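Short-chain dehydrogenase/reductase SDR (Paraburkholderia phymatum, PDB 5VA8) binds NADP and probably catalyses an NADP-dependent oxidation or reduction, as other short-chain dehydrogenases/reductases do. Local coordinates at residues A[68-73]-A[80-85]; A[123-128]-A[166-171]; A[241-244]-A[250-253]. One frame throughout, in Å; residues are numbered along the deposited sequence. Where two conformers were deposited one is given.

Contact 1: residues A[68-73]-A[80-85]; sequences QAVACD and RAAALA. With NAP (NADP nicotinamide-adenine-dinucleotide phosphate), chain E.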
ATOM      1  N   GLN A  68      10.326 -36.022 -10.193  1.00 17.15           N
ATOM      2  CA  GLN A  68      10.059 -36.835  -9.018  1.00 17.21           C
ATOM      3  C   GLN A  68       8.670 -36.515  -8.495  1.00 19.54           C
ATOM      4  O   GLN A  68       8.237 -35.360  -8.518  1.00 19.45           O
ATOM      5  CB  GLN A  68      11.094 -36.583  -7.930  1.00 16.80           C
ATOM      6  CG  GLN A  68      12.478 -36.955  -8.380  1.00 21.57           C
ATOM      7  CD  GLN A  68      13.504 -36.824  -7.284  1.00 31.38           C
ATOM      8  OE1 GLN A  68      14.381 -37.676  -7.141  1.00 39.18           O
ATOM      9  NE2 GLN A  68      13.412 -35.749  -6.505  1.00 28.69           N
ATOM     10  N   ALA A  69       7.964 -37.545  -8.051  1.00 19.38           N
ATOM     11  CA  ALA A  69       6.630 -37.390  -7.494  1.00 17.24           C
ATOM     12  C   ALA A  69       6.667 -37.853  -6.050  1.00 14.40           C
ATOM     13  O   ALA A  69       7.138 -38.959  -5.766  1.00 19.09           O
ATOM     14  CB  ALA A  69       5.599 -38.196  -8.293  1.00 20.34           C
ATOM     15  N   VAL A  70       6.197 -37.004  -5.140  1.00 13.32           N
ATOM     16  CA  VAL A  70       6.117 -37.349  -3.722  1.00 14.22           C
ATOM     17  C   VAL A  70       4.656 -37.276  -3.311  1.00 13.48           C
ATOM     18  O   VAL A  70       4.045 -36.203  -3.398  1.00 15.20           O
ATOM     19  CB  VAL A  70       6.961 -36.407  -2.852  1.00 16.83           C
ATOM     20  CG1 VAL A  70       6.827 -36.790  -1.381  1.00 18.57           C
ATOM     21  CG2 VAL A  70       8.407 -36.440  -3.286  1.00 19.53           C
ATOM     22  N   ALA A  71       4.105 -38.404  -2.852  1.00 14.78           N
ATOM     23  CA  ALA A  71       2.725 -38.455  -2.367  1.00 14.32           C
ATOM     24  C   ALA A  71       2.726 -38.149  -0.871  1.00 12.95           C
ATOM     25  O   ALA A  71       3.086 -38.999  -0.054  1.00 15.06           O
ATOM     26  CB  ALA A  71       2.099 -39.819  -2.652  1.00 15.28           C
ATOM     27  N   CYS A  72       2.318 -36.933  -0.508  1.00 13.30           N
ATOM     28  CA  CYS A  72       2.282 -36.579   0.905  1.00 13.23           C
ATOM     29  C   CYS A  72       1.449 -35.321   1.089  1.00 13.81           C
ATOM     30  O   CYS A  72       1.182 -34.581   0.138  1.00 13.75           O
ATOM     31  CB  CYS A  72       3.688 -36.353   1.472  1.00 13.05           C
ATOM     32  SG  CYS A  72       4.412 -34.798   0.886  1.00 16.46           S
ATOM     33  N   ASP A  73       1.040 -35.107   2.339  1.00 14.18           N
ATOM     34  CA  ASP A  73       0.417 -33.867   2.785  1.00 13.47           C
ATOM     35  C   ASP A  73       1.541 -32.925   3.182  1.00 12.17           C
ATOM     36  O   ASP A  73       2.231 -33.156   4.181  1.00 13.80           O
ATOM     37  CB  ASP A  73      -0.516 -34.171   3.957  1.00 14.44           C
ATOM     38  CG  ASP A  73      -1.269 -32.958   4.457  1.00 15.08           C
ATOM     39  OD1 ASP A  73      -0.855 -31.817   4.189  1.00 13.83           O
ATOM     40  OD2 ASP A  73      -2.280 -33.170   5.158  1.00 16.20           O
ATOM     41  N   ARG A  80       6.640 -32.650   4.776  1.00 14.35           N
ATOM     42  CA  ARG A  80       7.783 -31.813   4.423  1.00 13.21           C
ATOM     43  C   ARG A  80       9.057 -32.638   4.382  1.00 16.31           C
ATOM     44  O   ARG A  80       9.879 -32.484   3.471  1.00 16.47           O
ATOM     45  CB  ARG A  80       7.914 -30.655   5.410  1.00 13.52           C
ATOM     46  CG  ARG A  80       6.754 -29.678   5.287  1.00 14.29           C
ATOM     47  CD  ARG A  80       6.969 -28.409   6.130  1.00 14.45           C
ATOM     48  NE  ARG A  80       6.757 -28.582   7.572  1.00 15.32           N
ATOM     49  CZ  ARG A  80       5.567 -28.495   8.169  1.00 19.36           C
ATOM     50  NH1 ARG A  80       4.464 -28.285   7.451  1.00 19.41           N
ATOM     51  NH2 ARG A  80       5.478 -28.616   9.480  1.00 23.08           N
ATOM     52  N   ALA A  81       9.227 -33.536   5.348  1.00 14.58           N
ATOM     53  CA  ALA A  81      10.431 -34.360   5.371  1.00 13.94           C
ATOM     54  C   ALA A  81      10.494 -35.285   4.163  1.00 16.20           C
ATOM     55  O   ALA A  81      11.581 -35.529   3.619  1.00 20.34           O
ATOM     56  CB  ALA A  81      10.496 -35.165   6.669  1.00 16.62           C
ATOM     57  N   ALA A  82       9.345 -35.827   3.741  1.00 15.79           N
ATOM     58  CA  ALA A  82       9.323 -36.722   2.584  1.00 15.67           C
ATOM     59  C   ALA A  82       9.628 -35.960   1.303  1.00 16.57           C
ATOM     60  O   ALA A  82      10.304 -36.479   0.406  1.00 19.11           O
ATOM     61  CB  ALA A  82       7.966 -37.413   2.470  1.00 17.58           C
ATOM     62  N   ALA A  83       9.118 -34.737   1.195  1.00 14.65           N
ATOM     63  CA  ALA A  83       9.419 -33.907   0.036  1.00 14.19           C
ATOM     64  C   ALA A  83      10.907 -33.579  -0.018  1.00 16.74           C
ATOM     65  O   ALA A  83      11.539 -33.673  -1.074  1.00 17.68           O
ATOM     66  CB  ALA A  83       8.576 -32.631   0.077  1.00 14.46           C
ATOM     67  N   LEU A  84      11.487 -33.214   1.125  1.00 16.53           N
ATOM     68  CA  LEU A  84      12.906 -32.875   1.154  1.00 17.38           C
ATOM     69  C   LEU A  84      13.796 -34.101   0.973  1.00 19.38           C
ATOM     70  O   LEU A  84      14.905 -33.980   0.443  1.00 19.91           O
ATOM     71  CB  LEU A  84      13.240 -32.150   2.454  1.00 16.67           C
ATOM     72  CG  LEU A  84      12.557 -30.777   2.497  1.00 25.25           C
ATOM     73  CD1 LEU A  84      12.575 -30.209   3.905  1.00 29.85           C
ATOM     74  CD2 LEU A  84      13.217 -29.827   1.515  1.00 27.57           C
ATOM     75  N   ALA A  85      13.346 -35.287   1.393  1.00 16.48           N
ATOM     76  CA  ALA A  85      14.140 -36.481   1.122  1.00 17.51           C
ATOM     77  C   ALA A  85      14.300 -36.702  -0.378  1.00 20.07           C
ATOM     78  O   ALA A  85      15.371 -37.107  -0.849  1.00 21.07           O
ATOM     79  CB  ALA A  85      13.508 -37.705   1.785  1.00 19.75           C
TER
HETATM   80  PA  NAP E 301      -6.453 -27.064  -7.305  1.00 16.95           P
HETATM   81  O1A NAP E 301      -6.678 -26.958  -8.759  1.00 17.38           O
HETATM   82  O2A NAP E 301      -7.526 -27.786  -6.518  1.00 19.64           O
HETATM   83  O5B NAP E 301      -5.035 -27.787  -7.114  1.00 15.61           O
HETATM   84  C5B NAP E 301      -4.553 -28.027  -5.784  1.00 14.30           C
HETATM   85  C4B NAP E 301      -3.388 -28.971  -5.898  1.00 13.32           C
HETATM   86  O4B NAP E 301      -2.710 -29.023  -4.626  1.00 15.40           O
HETATM   87  C3B NAP E 301      -3.753 -30.419  -6.224  1.00 13.60           C
HETATM   88  O3B NAP E 301      -2.689 -31.025  -6.944  1.00 13.40           O
HETATM   89  C2B NAP E 301      -3.882 -31.029  -4.831  1.00 15.12           C
HETATM   90  O2B NAP E 301      -3.796 -32.469  -4.932  1.00 14.77           O
HETATM   91  C1B NAP E 301      -2.699 -30.350  -4.139  1.00 15.76           C
HETATM   92  N9A NAP E 301      -2.804 -30.275  -2.685  1.00 15.08           N
HETATM   93  C8A NAP E 301      -3.787 -29.650  -1.965  1.00 15.00           C
HETATM   94  N7A NAP E 301      -3.578 -29.641  -0.670  1.00 15.86           N
HETATM   95  C5A NAP E 301      -2.376 -30.318  -0.526  1.00 14.06           C
HETATM   96  C6A NAP E 301      -1.612 -30.664   0.606  1.00 14.78           C
HETATM   97  N6A NAP E 301      -1.960 -30.356   1.861  1.00 15.46           N
HETATM   98  N1A NAP E 301      -0.467 -31.354   0.406  1.00 13.43           N
HETATM   99  C2A NAP E 301      -0.114 -31.659  -0.850  1.00 12.05           C
HETATM  100  N3A NAP E 301      -0.753 -31.386  -1.992  1.00 13.47           N
HETATM  101  C4A NAP E 301      -1.886 -30.715  -1.760  1.00 13.44           C
HETATM  102  O3  NAP E 301      -6.277 -25.618  -6.645  1.00 16.56           O
HETATM  103  PN  NAP E 301      -5.672 -24.239  -7.190  1.00 14.58           P
HETATM  104  O1N NAP E 301      -4.471 -24.511  -8.004  1.00 14.00           O
HETATM  105  O2N NAP E 301      -6.783 -23.464  -7.781  1.00 16.54           O
HETATM  106  O5D NAP E 301      -5.265 -23.563  -5.802  1.00 17.22           O
HETATM  107  C5D NAP E 301      -3.909 -23.609  -5.312  1.00 17.65           C
HETATM  108  C4D NAP E 301      -3.844 -22.641  -4.157  1.00 12.18           C
HETATM  109  O4D NAP E 301      -4.089 -21.305  -4.654  1.00 12.69           O
HETATM  110  C3D NAP E 301      -4.873 -22.869  -3.043  1.00 13.50           C
HETATM  111  O3D NAP E 301      -4.321 -22.532  -1.770  1.00 14.57           O
HETATM  112  C2D NAP E 301      -5.977 -21.883  -3.408  1.00 12.60           C
HETATM  113  O2D NAP E 301      -6.802 -21.488  -2.317  1.00 13.16           O
HETATM  114  C1D NAP E 301      -5.113 -20.725  -3.899  1.00 12.74           C
HETATM  115  N1N NAP E 301      -5.833 -19.756  -4.762  1.00 13.77           N
HETATM  116  C2N NAP E 301      -6.557 -20.189  -5.807  1.00 14.94           C
HETATM  117  C3N NAP E 301      -7.174 -19.279  -6.640  1.00 16.16           C
HETATM  118  C7N NAP E 301      -7.994 -19.634  -7.843  1.00 15.02           C
HETATM  119  O7N NAP E 301      -8.844 -18.820  -8.252  1.00 15.64           O
HETATM  120  N7N NAP E 301      -7.876 -20.860  -8.346  1.00 13.86           N
HETATM  121  C4N NAP E 301      -6.958 -17.922  -6.410  1.00 26.82           C
HETATM  122  C5N NAP E 301      -6.216 -17.513  -5.315  1.00 16.99           C
HETATM  123  C6N NAP E 301      -5.672 -18.448  -4.487  1.00 14.96           C
HETATM  124  P2B NAP E 301      -4.308 -33.426  -3.739  1.00 15.21           P
HETATM  125  O1X NAP E 301      -3.350 -33.243  -2.609  1.00 16.06           O
HETATM  126  O2X NAP E 301      -5.730 -32.995  -3.374  1.00 14.89           O
HETATM  127  O3X NAP E 301      -4.276 -34.835  -4.364  1.00 20.06           O
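D73 OD1 is gripped from two sources: the exocyclic N6A of the NADP adenine donates to it at 3.0 Å with an N-H...O angle of 154°, and T75 OG1 forms a second hydrogen bond to the same oxygen. D73 leaves the backbone facing away from helix 80-85, and with CG anti to the backbone N (chi1 -177°) its OD1 comes within bonding distance of N6A. One residue earlier, the backbone O of C72 comes to 3.3 Å from the adenine C2A, so backbone and side chain together border the base along the side that carries N1A.

Behind this site the strand rests on the helix through V70. Its CG1 lies 4.1 Å from A82 CB and is also near the backbone of that turn, 3.9 Å from A82 O and 4.0 Å from A83 N, while CG2 approaches the same carbonyl oxygen from a little farther off. The small side chains of A82 and A83 are consistent with the close approach, the CA atoms of V70 and A83 being 6.1 Å apart. V45 of the adjacent strand packs against V70, C72 and A83. At the far end the Q68 side chain, through NE2, bonds to A86 O at the end of helix 77-86 and to T43 OG1 of strand 41-46; nearer the cofactor T76 OG1 bonds to D73 O.

The chain thus leaves strand 67-71, passes the adenine and enters helix 77-86, which leads on to strand 92-95. An aspartate just after the third strand, bonded to the adenine amino group, is a hallmark of the classical SDR version of the Rossmann fold.

Contact 2: residues A[123-128]-A[166-171]; sequences TPIELI and SGLTGF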
ATOM      1  N   THR A 123       3.530 -23.767   7.027  1.00 11.97           N
ATOM      2  CA  THR A 123       4.131 -24.723   6.093  1.00 10.76           C
ATOM      3  C   THR A 123       5.110 -24.042   5.138  1.00 12.04           C
ATOM      4  O   THR A 123       6.271 -24.487   5.058  1.00 12.65           O
ATOM      5  CB  THR A 123       3.021 -25.503   5.366  1.00 14.05           C
ATOM      6  OG1 THR A 123       2.485 -26.489   6.261  1.00 14.35           O
ATOM      7  CG2 THR A 123       3.539 -26.208   4.111  1.00 13.89           C
ATOM      8  N   PRO A 124       4.751 -22.960   4.433  1.00 11.47           N
ATOM      9  CA  PRO A 124       5.765 -22.284   3.606  1.00 12.02           C
ATOM     10  C   PRO A 124       6.968 -21.805   4.395  1.00 12.61           C
ATOM     11  O   PRO A 124       8.100 -21.887   3.902  1.00 12.82           O
ATOM     12  CB  PRO A 124       5.006 -21.090   3.004  1.00 12.31           C
ATOM     13  CG  PRO A 124       3.582 -21.433   3.109  1.00 14.81           C
ATOM     14  CD  PRO A 124       3.399 -22.404   4.236  1.00 11.58           C
ATOM     15  N   ILE A 125       6.746 -21.292   5.608  1.00 10.65           N
ATOM     16  CA  ILE A 125       7.851 -20.808   6.442  1.00 11.18           C
ATOM     17  C   ILE A 125       8.809 -21.941   6.784  1.00 10.95           C
ATOM     18  O   ILE A 125      10.041 -21.784   6.719  1.00 12.54           O
ATOM     19  CB  ILE A 125       7.294 -20.126   7.706  1.00 11.73           C
ATOM     20  CG1 ILE A 125       6.624 -18.804   7.325  1.00 13.68           C
ATOM     21  CG2 ILE A 125       8.412 -19.868   8.750  1.00 14.62           C
ATOM     22  CD1 ILE A 125       5.886 -18.125   8.477  1.00 12.66           C
ATOM     23  N   GLU A 126       8.269 -23.097   7.164  1.00 11.72           N
ATOM     24  CA  GLU A 126       9.141 -24.205   7.525  0.59 13.80           C
ATOM     25  C   GLU A 126       9.894 -24.755   6.316  1.00 11.54           C
ATOM     26  O   GLU A 126      11.034 -25.214   6.465  1.00 14.90           O
ATOM     27  CB  GLU A 126       8.328 -25.293   8.221  0.59 14.29           C
ATOM     28  CG  GLU A 126       7.902 -24.888   9.635  0.59 17.03           C
ATOM     29  CD  GLU A 126       9.080 -24.734  10.589  0.59 20.12           C
ATOM     30  OE1 GLU A 126       9.409 -25.720  11.289  0.59 23.93           O
ATOM     31  OE2 GLU A 126       9.685 -23.637  10.638  0.59 21.86           O
ATOM     32  N   LEU A 127       9.290 -24.727   5.123  1.00 12.01           N
ATOM     33  CA  LEU A 127      10.032 -25.190   3.952  1.00 14.76           C
ATOM     34  C   LEU A 127      11.130 -24.211   3.577  1.00 11.78           C
ATOM     35  O   LEU A 127      12.204 -24.633   3.128  1.00 13.56           O
ATOM     36  CB  LEU A 127       9.089 -25.423   2.770  1.00 11.67           C
ATOM     37  CG  LEU A 127       8.289 -26.728   2.900  1.00 12.83           C
ATOM     38  CD1 LEU A 127       7.125 -26.792   1.904  1.00 15.18           C
ATOM     39  CD2 LEU A 127       9.219 -27.923   2.719  1.00 17.02           C
ATOM     40  N   ILE A 128      10.892 -22.907   3.755  1.00 12.02           N
ATOM     41  CA  ILE A 128      11.983 -21.948   3.587  1.00 11.51           C
ATOM     42  C   ILE A 128      13.093 -22.239   4.586  1.00 14.23           C
ATOM     43  O   ILE A 128      14.270 -22.314   4.223  1.00 12.80           O
ATOM     44  CB  ILE A 128      11.471 -20.504   3.715  1.00 11.33           C
ATOM     45  CG1 ILE A 128      10.571 -20.190   2.518  1.00 10.17           C
ATOM     46  CG2 ILE A 128      12.648 -19.535   3.800  1.00 11.98           C
ATOM     47  CD1 ILE A 128       9.792 -18.904   2.633  1.00 11.19           C
ATOM     48  N   SER A 166      -2.058 -13.327   4.849  1.00 10.64           N
ATOM     49  CA  SER A 166      -1.478 -12.042   5.219  1.00 10.72           C
ATOM     50  C   SER A 166      -0.373 -12.220   6.251  1.00 10.40           C
ATOM     51  O   SER A 166       0.620 -11.475   6.244  1.00 11.48           O
ATOM     52  CB  SER A 166      -2.566 -11.112   5.748  1.00 11.95           C
ATOM     53  OG  SER A 166      -3.470 -10.759   4.707  1.00 12.90           O
ATOM     54  N   GLY A 167      -0.553 -13.184   7.159  1.00 10.81           N
ATOM     55  CA  GLY A 167       0.503 -13.509   8.107  1.00  9.05           C
ATOM     56  C   GLY A 167       1.764 -13.966   7.414  1.00 10.77           C
ATOM     57  O   GLY A 167       2.868 -13.514   7.740  1.00 11.56           O
ATOM     58  N   LEU A 168       1.628 -14.895   6.468  1.00 10.37           N
ATOM     59  CA  LEU A 168       2.799 -15.314   5.698  1.00 10.09           C
ATOM     60  C   LEU A 168       3.468 -14.112   5.057  1.00  9.55           C
ATOM     61  O   LEU A 168       4.692 -13.951   5.128  1.00 10.89           O
ATOM     62  CB  LEU A 168       2.393 -16.320   4.620  1.00 10.55           C
ATOM     63  CG  LEU A 168       3.541 -16.729   3.691  1.00 11.52           C
ATOM     64  CD1 LEU A 168       4.636 -17.417   4.501  1.00 11.56           C
ATOM     65  CD2 LEU A 168       3.035 -17.656   2.576  1.00 12.51           C
ATOM     66  N   THR A 169       2.666 -13.270   4.399  1.00 10.54           N
ATOM     67  CA  THR A 169       3.213 -12.173   3.609  1.00 12.52           C
ATOM     68  C   THR A 169       4.005 -11.199   4.471  1.00 11.78           C
ATOM     69  O   THR A 169       5.071 -10.715   4.058  1.00 10.25           O
ATOM     70  CB  THR A 169       2.072 -11.456   2.893  1.00 11.39           C
ATOM     71  OG1 THR A 169       1.377 -12.405   2.077  1.00 12.09           O
ATOM     72  CG2 THR A 169       2.615 -10.340   2.003  1.00 12.73           C
ATOM     73  N   GLY A 170       3.492 -10.891   5.669  1.00 12.06           N
ATOM     74  CA  GLY A 170       4.213  -9.999   6.562  1.00 12.06           C
ATOM     75  C   GLY A 170       5.544 -10.571   7.009  1.00 11.25           C
ATOM     76  O   GLY A 170       6.531  -9.836   7.151  1.00 11.76           O
ATOM     77  N   PHE A 171       5.590 -11.886   7.242  1.00 10.72           N
ATOM     78  CA  PHE A 171       6.861 -12.515   7.594  1.00 10.44           C
ATOM     79  C   PHE A 171       7.811 -12.551   6.403  1.00 11.47           C
ATOM     80  O   PHE A 171       9.013 -12.276   6.551  1.00 10.80           O
ATOM     81  CB  PHE A 171       6.633 -13.936   8.123  1.00  9.98           C
ATOM     82  CG  PHE A 171       7.911 -14.732   8.219  1.00 11.60           C
ATOM     83  CD1 PHE A 171       8.816 -14.483   9.232  1.00 12.74           C
ATOM     84  CD2 PHE A 171       8.210 -15.689   7.258  1.00 12.67           C
ATOM     85  CE1 PHE A 171      10.020 -15.191   9.304  1.00 13.01           C
ATOM     86  CE2 PHE A 171       9.402 -16.406   7.321  1.00 15.97           C
ATOM     87  CZ  PHE A 171      10.294 -16.164   8.350  1.00 15.33           C
TER
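A buried, wholly apolar helix-helix contact joins helix 110-138 to helix 159-179, two neighbours on the same side of the central parallel sheet. The axes of segments 123-128 and 166-171 approach to 10.7 Å and run in roughly the same direction, 31° apart, and the gap between them is filled by P124, I125, L168 and F171.

I125 meets the F171 ring obliquely, its atoms spread over CG, CD2, CE2 and CZ. Its CG1 is 3.5 Å from F171 CD2, its CD1 3.6 Å from the same ring carbon, and its CG2 3.9 Å from F171 CE2. F171 reaches it because CG is anti to the backbone N (chi1 168°), which carries the ring across to the other helix.

In SDR enzymes this pair of long helices typically forms half of a four-helix bundle between two subunits, and here too the partner helices are close by: W113 of the second subunit meets the F171 ring edge-to-face and packs on I125, while S166 packs against S166 of that subunit.

The two methyls of L168 divide mainly between I125 and P124: CD1 is 3.7 Å from I125 CG1 and CD2 3.9 Å from P124 CG, with P124 CB near both. P124 sits where helix 110-138 is kinked, its N lacking a bond to the preceding turn, and presents the CB and CG of its ring to the leucine.

Contact 3: residues A[241-244]-A[250-253]; sequences AFLC and YITG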
ATOM      1  N   ALA A 241       7.860 -18.859 -13.531  1.00 13.26           N
ATOM      2  CA  ALA A 241       9.139 -19.183 -14.158  1.00 13.93           C
ATOM      3  C   ALA A 241       9.987 -17.933 -14.342  1.00 15.72           C
ATOM      4  O   ALA A 241      11.204 -17.967 -14.132  1.00 15.15           O
ATOM      5  CB  ALA A 241       8.917 -19.892 -15.496  1.00 15.62           C
ATOM      6  N   PHE A 242       9.366 -16.807 -14.716  1.00 15.43           N
ATOM      7  CA  PHE A 242      10.161 -15.589 -14.843  1.00 15.77           C
ATOM      8  C   PHE A 242      10.784 -15.192 -13.505  1.00 13.84           C
ATOM      9  O   PHE A 242      11.972 -14.841 -13.446  1.00 13.95           O
ATOM     10  CB  PHE A 242       9.331 -14.435 -15.402  1.00 15.90           C
ATOM     11  CG  PHE A 242      10.159 -13.209 -15.636  1.00 13.69           C
ATOM     12  CD1 PHE A 242      10.938 -13.112 -16.772  1.00 16.30           C
ATOM     13  CD2 PHE A 242      10.248 -12.219 -14.673  1.00 16.27           C
ATOM     14  CE1 PHE A 242      11.751 -11.998 -16.991  1.00 17.01           C
ATOM     15  CE2 PHE A 242      11.065 -11.107 -14.882  1.00 15.51           C
ATOM     16  CZ  PHE A 242      11.810 -11.005 -16.036  1.00 15.79           C
ATOM     17  N   LEU A 243      10.004 -15.242 -12.419  1.00 13.58           N
ATOM     18  CA  LEU A 243      10.564 -14.925 -11.106  1.00 12.94           C
ATOM     19  C   LEU A 243      11.704 -15.864 -10.752  1.00 13.32           C
ATOM     20  O   LEU A 243      12.654 -15.465 -10.065  1.00 15.43           O
ATOM     21  CB  LEU A 243       9.493 -15.006 -10.017  1.00 13.69           C
ATOM     22  CG  LEU A 243       8.506 -13.842  -9.936  1.00 11.94           C
ATOM     23  CD1 LEU A 243       7.402 -14.188  -8.942  1.00 16.11           C
ATOM     24  CD2 LEU A 243       9.208 -12.545  -9.542  1.00 14.16           C
ATOM     25  N   CYS A 244      11.633 -17.105 -11.214  1.00 13.64           N
ATOM     26  CA  CYS A 244      12.662 -18.074 -10.879  1.00 12.66           C
ATOM     27  C   CYS A 244      13.890 -17.970 -11.766  1.00 14.72           C
ATOM     28  O   CYS A 244      14.854 -18.705 -11.539  1.00 15.46           O
ATOM     29  CB  CYS A 244      12.089 -19.493 -10.961  1.00 10.88           C
ATOM     30  SG  CYS A 244      10.860 -19.858  -9.679  1.00 15.19           S
ATOM     31  N   TYR A 250      16.968  -9.150  -9.286  1.00 11.77           N
ATOM     32  CA  TYR A 250      16.838  -7.868  -8.604  1.00 11.54           C
ATOM     33  C   TYR A 250      15.409  -7.624  -8.134  1.00 11.32           C
ATOM     34  O   TYR A 250      15.072  -6.500  -7.749  1.00 14.39           O
ATOM     35  CB  TYR A 250      17.302  -6.722  -9.514  1.00 10.93           C
ATOM     36  CG  TYR A 250      17.968  -5.575  -8.787  1.00 11.57           C
ATOM     37  CD1 TYR A 250      19.041  -5.808  -7.927  1.00 13.42           C
ATOM     38  CD2 TYR A 250      17.569  -4.253  -9.003  1.00 12.11           C
ATOM     39  CE1 TYR A 250      19.680  -4.760  -7.267  1.00 12.47           C
ATOM     40  CE2 TYR A 250      18.202  -3.191  -8.350  1.00 11.42           C
ATOM     41  CZ  TYR A 250      19.267  -3.462  -7.487  1.00 12.96           C
ATOM     42  OH  TYR A 250      19.895  -2.419  -6.844  1.00 14.79           O
ATOM     43  N   ILE A 251      14.573  -8.660  -8.159  1.00 11.00           N
ATOM     44  CA  ILE A 251      13.195  -8.605  -7.679  1.00 10.42           C
ATOM     45  C   ILE A 251      13.137  -9.469  -6.429  1.00 11.01           C
ATOM     46  O   ILE A 251      13.300 -10.696  -6.510  1.00 11.83           O
ATOM     47  CB  ILE A 251      12.208  -9.110  -8.741  1.00 12.11           C
ATOM     48  CG1 ILE A 251      12.349  -8.306 -10.040  1.00 12.91           C
ATOM     49  CG2 ILE A 251      10.775  -9.056  -8.210  1.00 12.52           C
ATOM     50  CD1 ILE A 251      11.633  -8.920 -11.242  1.00 15.35           C
ATOM     51  N   THR A 252      12.940  -8.848  -5.266  1.00 10.73           N
ATOM     52  CA  THR A 252      12.734  -9.648  -4.064  1.00 10.88           C
ATOM     53  C   THR A 252      11.823  -8.912  -3.090  1.00 12.55           C
ATOM     54  O   THR A 252      11.731  -7.680  -3.099  1.00 13.02           O
ATOM     55  CB  THR A 252      14.057 -10.044  -3.388  1.00 12.26           C
ATOM     56  OG1 THR A 252      13.785 -11.100  -2.462  1.00 11.13           O
ATOM     57  CG2 THR A 252      14.715  -8.855  -2.633  1.00 12.91           C
ATOM     58  N   GLY A 253      11.113  -9.693  -2.277  1.00 11.52           N
ATOM     59  CA  GLY A 253      10.150  -9.102  -1.367  1.00 11.87           C
ATOM     60  C   GLY A 253       8.928  -8.523  -2.042  1.00 10.32           C
ATOM     61  O   GLY A 253       8.235  -7.701  -1.436  1.00 12.68           O
TER
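The side chain of I251 divides at CB and sends one branch to each of two residues at the end of helix 233-243. CG2, anti to the backbone N, faces L243, where it stands 4.1 Å from CD2; the two side chains cross at about a right angle, methyl against methyl. The other branch leaves CB through CG1 and extends (chi2 167°) to CD1, which arrives at the rim of the F242 ring, 4.3 Å from CE2 and near the ring plane.

Neither helix residue aims its CB straight at segment 250-253; both get closer through their outer atoms. In F242, CG anti to the backbone N (chi1 -176°) brings the ring edge to I251 CD1. The contact is light and entirely apolar, but it is part of a larger core, since W256 of strand 255-258 packs on F242, L243 and I251 alike.

Polar atoms of the loop are taken up elsewhere: N187 ND2 bonds to I251 O, and T252 OG1 to I186 N. The third subunit also packs here, its own F242 ring meeting this one with the planes at about 25°, and its I258 packing on I251. The turn from helix 233-243 back into strand 255-258, outermost in this chain's sheet, is the closing element of the SDR Rossmann fold, and this last helix and strand are typical of one of the family's subunit interfaces.

How the contacts relate
Contacts 1 and 2 touch directly although their centres are 19 Å apart: R80 and L84 of helix 77-86 lie against helix 110-138, with R80 CD 3.9 Å from L127 CG and L84 CD1 4.2 Å from L127 CD2. Contact 3 touches neither, its nearest atoms being about 7 Å from contact 2 and about 15 Å from contact 1. Contact 1 binds the adenine end of NADP itself, whereas the P124 side chain of contact 2 is about 9 Å from the cofactor. Contacts 2 and 3 both reach the third subunit, and contact 2 also packs on the second; no other protein chain of the assembly touches contact 1.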